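Local coordinates for protein putative D-alanine N-acetyltransferase of GNAT family (Desulfovibrio desulfuricans subsp. desulfuricans, PDB 2R7H) that probably transfers an acyl group other than an amino-acyl one, most likely acetyl, as a putative GNAT-family acetyltransferase, at residues Val71-Tyr82 with Leu111-Asp122. Residues are numbered along the deposited sequence; the frame is centred on the assembly and turned at random. Where two conformers were deposited one is given.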
ATOM      1  N   VAL B  71       6.470  18.487  -2.583  1.00 36.04           N
ATOM      2  CA  VAL B  71       6.478  19.787  -3.326  1.00 34.06           C
ATOM      3  C   VAL B  71       5.790  20.724  -2.323  1.00 33.21           C
ATOM      4  O   VAL B  71       4.623  20.511  -1.987  1.00 31.58           O
ATOM      5  CB  VAL B  71       5.684  19.832  -4.662  1.00 32.59           C
ATOM      6  CG1 VAL B  71       5.777  21.260  -5.240  1.00 30.12           C
ATOM      7  CG2 VAL B  71       6.174  18.778  -5.678  1.00 28.52           C
ATOM      8  N   PHE B  72       6.534  21.682  -1.772  1.00 35.72           N
ATOM      9  CA  PHE B  72       6.007  22.641  -0.805  1.00 37.36           C
ATOM     10  C   PHE B  72       5.726  23.976  -1.497  1.00 39.15           C
ATOM     11  O   PHE B  72       6.599  24.479  -2.178  1.00 39.83           O
ATOM     12  CB  PHE B  72       7.036  22.898   0.310  1.00 38.10           C
ATOM     13  CG  PHE B  72       7.507  21.649   1.023  1.00 34.64           C
ATOM     14  CD1 PHE B  72       6.688  21.013   1.926  1.00 38.71           C
ATOM     15  CD2 PHE B  72       8.778  21.132   0.799  1.00 38.55           C
ATOM     16  CE1 PHE B  72       7.107  19.879   2.584  1.00 42.03           C
ATOM     17  CE2 PHE B  72       9.214  20.012   1.467  1.00 42.70           C
ATOM     18  CZ  PHE B  72       8.370  19.379   2.367  1.00 37.20           C
ATOM     19  N   ALA B  73       4.508  24.514  -1.373  1.00 40.11           N
ATOM     20  CA  ALA B  73       4.142  25.821  -1.938  1.00 37.88           C
ATOM     21  C   ALA B  73       4.356  26.836  -0.796  1.00 39.24           C
ATOM     22  O   ALA B  73       3.729  26.707   0.273  1.00 37.20           O
ATOM     23  CB  ALA B  73       2.679  25.817  -2.401  1.00 34.29           C
ATOM     24  N   THR B  74       5.284  27.789  -0.966  1.00 40.93           N
ATOM     25  CA  THR B  74       5.542  28.814   0.076  1.00 43.91           C
ATOM     26  C   THR B  74       5.281  30.263  -0.409  1.00 44.36           C
ATOM     27  O   THR B  74       5.389  30.552  -1.594  1.00 40.44           O
ATOM     28  CB  THR B  74       6.983  28.748   0.628  1.00 43.87           C
ATOM     29  OG1 THR B  74       7.904  28.924  -0.455  1.00 49.28           O
ATOM     30  CG2 THR B  74       7.259  27.437   1.314  1.00 44.42           C
ATOM     31  N   GLU B  75       4.896  31.135   0.527  1.00 50.06           N
ATOM     32  CA  GLU B  75       4.653  32.584   0.283  1.00 55.03           C
ATOM     33  C   GLU B  75       5.361  33.220   1.474  1.00 55.57           C
ATOM     34  O   GLU B  75       4.944  32.995   2.622  1.00 54.26           O
ATOM     35  CB  GLU B  75       3.176  33.008   0.306  1.00 55.54           C
ATOM     36  CG  GLU B  75       2.226  32.274  -0.662  1.00 63.24           C
ATOM     37  CD  GLU B  75       0.785  32.847  -0.632  1.00 61.59           C
ATOM     38  OE1 GLU B  75       0.651  34.082  -0.482  1.00 72.90           O
ATOM     39  OE2 GLU B  75      -0.199  32.082  -0.811  1.00 68.05           O
ATOM     40  N   ASP B  76       6.435  33.969   1.196  1.00 57.70           N
ATOM     41  CA  ASP B  76       7.269  34.615   2.223  1.00 59.34           C
ATOM     42  C   ASP B  76       7.869  33.421   2.972  1.00 58.65           C
ATOM     43  O   ASP B  76       8.261  32.443   2.333  1.00 60.41           O
ATOM     44  CB  ASP B  76       6.455  35.591   3.111  1.00 58.35           C
ATOM     45  N   ASP B  77       7.934  33.470   4.298  1.00 58.42           N
ATOM     46  CA  ASP B  77       8.427  32.339   5.047  1.00 56.52           C
ATOM     47  C   ASP B  77       7.299  31.406   5.465  1.00 55.37           C
ATOM     48  O   ASP B  77       7.554  30.557   6.317  1.00 59.36           O
ATOM     49  N   ASP B  78       6.080  31.539   4.903  1.00 50.83           N
ATOM     50  CA  ASP B  78       4.932  30.697   5.279  1.00 48.54           C
ATOM     51  C   ASP B  78       4.663  29.594   4.264  1.00 46.95           C
ATOM     52  O   ASP B  78       4.847  29.791   3.062  1.00 47.25           O
ATOM     53  CB  ASP B  78       3.664  31.540   5.394  1.00 47.37           C
HETATM   54  N   MSE B  79       4.225  28.438   4.753  1.00 44.64           N
HETATM   55  CA  MSE B  79       3.869  27.322   3.873  1.00 42.87           C
HETATM   56  C   MSE B  79       2.361  27.390   3.554  1.00 41.39           C
HETATM   57  O   MSE B  79       1.516  27.148   4.418  1.00 44.34           O
HETATM   58  CB  MSE B  79       4.237  25.976   4.502  1.00 42.38           C
HETATM   59  CG  MSE B  79       3.969  24.788   3.551  1.00 43.18           C
HETATM   60 SE   MSE B  79       4.454  23.124   4.347  0.75 44.99          SE
HETATM   61  CE  MSE B  79       6.403  23.481   4.369  1.00 34.93           C
ATOM     62  N   ALA B  80       2.024  27.725   2.314  1.00 39.67           N
ATOM     63  CA  ALA B  80       0.627  27.825   1.856  1.00 39.96           C
ATOM     64  C   ALA B  80      -0.038  26.437   1.700  1.00 38.82           C
ATOM     65  O   ALA B  80      -1.252  26.280   1.868  1.00 39.87           O
ATOM     66  CB  ALA B  80       0.587  28.588   0.550  1.00 39.85           C
ATOM     67  N   GLY B  81       0.781  25.437   1.394  1.00 40.06           N
ATOM     68  CA  GLY B  81       0.325  24.073   1.219  1.00 38.12           C
ATOM     69  C   GLY B  81       1.432  23.173   0.688  1.00 35.93           C
ATOM     70  O   GLY B  81       2.580  23.587   0.531  1.00 35.25           O
ATOM     71  N   TYR B  82       1.103  21.914   0.452  1.00 34.67           N
ATOM     72  CA  TYR B  82       2.110  20.987  -0.051  1.00 34.12           C
ATOM     73  C   TYR B  82       1.466  19.719  -0.575  1.00 30.38           C
ATOM     74  O   TYR B  82       0.275  19.460  -0.331  1.00 29.60           O
ATOM     75  CB  TYR B  82       3.147  20.623   1.038  1.00 34.30           C
ATOM     76  CG  TYR B  82       2.738  19.528   1.977  1.00 35.29           C
ATOM     77  CD1 TYR B  82       1.684  19.689   2.860  1.00 34.52           C
ATOM     78  CD2 TYR B  82       3.449  18.341   2.024  1.00 39.10           C
ATOM     79  CE1 TYR B  82       1.294  18.668   3.705  1.00 41.41           C
ATOM     80  CE2 TYR B  82       3.074  17.320   2.865  1.00 38.75           C
ATOM     81  CZ  TYR B  82       2.001  17.484   3.697  1.00 42.29           C
ATOM     82  OH  TYR B  82       1.662  16.461   4.546  1.00 41.55           O
ATOM     83  N   LEU B 111      -4.214  26.750  -5.862  1.00 37.61           N
ATOM     84  CA  LEU B 111      -2.938  26.217  -5.396  1.00 35.97           C
ATOM     85  C   LEU B 111      -2.923  24.678  -5.409  1.00 34.62           C
ATOM     86  O   LEU B 111      -1.886  24.072  -5.658  1.00 30.01           O
ATOM     87  CB  LEU B 111      -2.649  26.721  -3.993  1.00 32.48           C
ATOM     88  CG  LEU B 111      -1.311  26.331  -3.338  1.00 37.56           C
ATOM     89  CD1 LEU B 111      -0.089  26.827  -4.113  1.00 37.24           C
ATOM     90  CD2 LEU B 111      -1.281  26.811  -1.904  1.00 35.06           C
ATOM     91  N   GLY B 112      -4.070  24.062  -5.125  1.00 36.31           N
ATOM     92  CA  GLY B 112      -4.179  22.612  -5.140  1.00 35.47           C
ATOM     93  C   GLY B 112      -3.824  22.098  -6.519  1.00 34.22           C
ATOM     94  O   GLY B 112      -3.001  21.175  -6.626  1.00 31.68           O
ATOM     95  N   ARG B 113      -4.448  22.672  -7.556  0.50 34.69           N
ATOM     96  CA  ARG B 113      -4.174  22.292  -8.966  0.50 35.06           C
ATOM     97  C   ARG B 113      -2.723  22.578  -9.373  0.50 33.85           C
ATOM     98  O   ARG B 113      -2.154  21.795 -10.123  0.50 34.03           O
ATOM     99  CB  ARG B 113      -5.262  22.751 -10.008  0.50 34.66           C
ATOM    100  CG  ARG B 113      -6.019  24.093  -9.780  0.50 38.17           C
ATOM    101  CD  ARG B 113      -7.117  24.421 -10.819  0.50 38.06           C
ATOM    102  NE  ARG B 113      -6.693  25.207 -11.978  0.50 41.50           N
ATOM    103  CZ  ARG B 113      -6.885  26.521 -12.077  0.50 34.86           C
ATOM    104  N   ALA B 114      -2.138  23.657  -8.843  1.00 33.53           N
ATOM    105  CA  ALA B 114      -0.743  24.037  -9.081  1.00 32.43           C
ATOM    106  C   ALA B 114       0.206  23.012  -8.453  1.00 30.94           C
ATOM    107  O   ALA B 114       1.204  22.638  -9.055  1.00 26.54           O
ATOM    108  CB  ALA B 114      -0.455  25.414  -8.491  1.00 31.79           C
ATOM    109  N   LEU B 115      -0.087  22.594  -7.223  1.00 30.17           N
ATOM    110  CA  LEU B 115       0.715  21.570  -6.552  1.00 29.08           C
ATOM    111  C   LEU B 115       0.646  20.240  -7.297  1.00 26.45           C
ATOM    112  O   LEU B 115       1.677  19.605  -7.486  1.00 27.20           O
ATOM    113  CB  LEU B 115       0.309  21.416  -5.085  1.00 27.57           C
ATOM    114  CG  LEU B 115       0.845  22.478  -4.144  1.00 28.93           C
ATOM    115  CD1 LEU B 115       0.016  22.521  -2.815  1.00 28.55           C
ATOM    116  CD2 LEU B 115       2.329  22.261  -3.883  1.00 30.00           C
ATOM    117  N   LEU B 116      -0.536  19.822  -7.726  1.00 30.01           N
ATOM    118  CA  LEU B 116      -0.662  18.584  -8.497  1.00 28.83           C
ATOM    119  C   LEU B 116       0.142  18.691  -9.825  1.00 28.87           C
ATOM    120  O   LEU B 116       0.763  17.720 -10.251  1.00 28.70           O
ATOM    121  CB  LEU B 116      -2.114  18.283  -8.831  1.00 28.52           C
ATOM    122  CG  LEU B 116      -2.419  17.080  -9.727  1.00 28.37           C
ATOM    123  CD1 LEU B 116      -2.007  15.704  -9.149  1.00 27.00           C
ATOM    124  CD2 LEU B 116      -3.880  17.085 -10.080  1.00 28.39           C
ATOM    125  N   ALA B 117       0.053  19.843 -10.513  1.00 26.61           N
ATOM    126  CA  ALA B 117       0.816  20.039 -11.755  1.00 28.63           C
ATOM    127  C   ALA B 117       2.336  19.843 -11.506  1.00 27.70           C
ATOM    128  O   ALA B 117       3.059  19.256 -12.323  1.00 29.80           O
ATOM    129  CB  ALA B 117       0.505  21.407 -12.372  1.00 29.24           C
ATOM    130  N   GLU B 118       2.823  20.301 -10.370  1.00 26.09           N
ATOM    131  CA  GLU B 118       4.237  20.115 -10.065  1.00 25.62           C
ATOM    132  C   GLU B 118       4.600  18.638  -9.799  1.00 28.37           C
ATOM    133  O   GLU B 118       5.678  18.163 -10.203  1.00 27.24           O
ATOM    134  CB  GLU B 118       4.643  21.008  -8.882  1.00 28.40           C
ATOM    135  CG  GLU B 118       4.493  22.508  -9.130  1.00 33.09           C
ATOM    136  CD  GLU B 118       5.138  23.014 -10.424  1.00 38.85           C
ATOM    137  OE1 GLU B 118       6.280  22.655 -10.710  1.00 38.03           O
ATOM    138  OE2 GLU B 118       4.470  23.784 -11.148  1.00 43.07           O
ATOM    139  N   VAL B 119       3.730  17.923  -9.073  1.00 26.85           N
ATOM    140  CA  VAL B 119       3.956  16.513  -8.810  1.00 25.08           C
ATOM    141  C   VAL B 119       4.010  15.763 -10.132  1.00 23.56           C
ATOM    142  O   VAL B 119       4.862  14.911 -10.317  1.00 27.78           O
ATOM    143  CB  VAL B 119       2.845  15.912  -7.908  1.00 24.70           C
ATOM    144  CG1 VAL B 119       2.893  14.405  -7.948  1.00 26.11           C
ATOM    145  CG2 VAL B 119       2.954  16.535  -6.450  1.00 22.14           C
ATOM    146  N   VAL B 120       3.067  16.059 -11.028  1.00 24.66           N
ATOM    147  CA  VAL B 120       2.997  15.416 -12.354  1.00 25.74           C
ATOM    148  C   VAL B 120       4.256  15.697 -13.183  1.00 26.90           C
ATOM    149  O   VAL B 120       4.754  14.812 -13.828  1.00 26.77           O
ATOM    150  CB  VAL B 120       1.740  15.826 -13.109  1.00 26.53           C
ATOM    151  CG1 VAL B 120       1.792  15.409 -14.564  1.00 25.61           C
ATOM    152  CG2 VAL B 120       0.536  15.250 -12.408  1.00 27.15           C
ATOM    153  N   HIS B 121       4.773  16.922 -13.104  1.00 31.23           N
ATOM    154  CA  HIS B 121       6.009  17.303 -13.770  1.00 29.75           C
ATOM    155  C   HIS B 121       7.144  16.431 -13.271  1.00 30.34           C
ATOM    156  O   HIS B 121       7.905  15.860 -14.051  1.00 28.16           O
ATOM    157  CB  HIS B 121       6.315  18.767 -13.455  1.00 31.75           C
ATOM    158  CG  HIS B 121       7.717  19.187 -13.752  1.00 32.91           C
ATOM    159  ND1 HIS B 121       8.742  19.039 -12.841  1.00 43.19           N
ATOM    160  CD2 HIS B 121       8.262  19.790 -14.837  1.00 35.84           C
ATOM    161  CE1 HIS B 121       9.863  19.510 -13.360  1.00 43.03           C
ATOM    162  NE2 HIS B 121       9.595  19.980 -14.566  1.00 38.17           N
ATOM    163  N   ASP B 122       7.245  16.315 -11.955  1.00 33.42           N
ATOM    164  CA  ASP B 122       8.310  15.521 -11.333  1.00 31.82           C
ATOM    165  C   ASP B 122       8.260  14.044 -11.635  1.00 31.84           C
ATOM    166  O   ASP B 122       9.294  13.435 -11.813  1.00 31.52           O
ATOM    167  CB  ASP B 122       8.340  15.714  -9.827  1.00 31.78           C
ATOM    168  CG  ASP B 122       8.672  17.102  -9.416  1.00 36.78           C
ATOM    169  OD1 ASP B 122       8.993  17.965 -10.278  1.00 35.36           O
ATOM    170  OD2 ASP B 122       8.630  17.332  -8.198  1.00 45.30           O
TER
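Leu111 and Leu115, one turn apart on helix 111-122, press their methyls onto the hairpin formed by strands 71-75 and 78-82. This is the tight part of the contact. Leu111 straddles both strands: CD1 lies 3.4 Å from Ala73 CB, closer than carbons usually pack, and CD2 lies 3.6 Å from Ala80 CB. Leu115 also spans the pair. Its CD1 sits 3.5 Å from Tyr82 N, and its CD2 sits 3.5 Å from Val71 O. A classic beta bulge sets Ala80 and Gly81 together opposite Ala73. Gly81 has no side chain, and a methyl of each leucine lies against its backbone.

Toward Asp122 the packing is looser. With CG1 anti to the backbone N (chi1 178°), Val71 turns one methyl to Glu118 and the other to Val119. CG1 meets Glu118 CB at 3.8 Å, while CG2 meets Val119 CG2 at 4.0 Å. The carboxylates of Glu118 and Asp122 lie at this more open end. Both form salt bridges with Arg24, and His121 ND1 donates a nearly straight hydrogen bond to Asp122 OD1 (2.8 Å).

No hydrogen bond joins helix to hairpin. The helix axis passes 8.9 Å from that of strand 78-82, at 55° to it. Such apolar packing of a helix on one face of a mixed sheet, with helix 30-41 touching Tyr82 on the other, is characteristic of the GNAT fold.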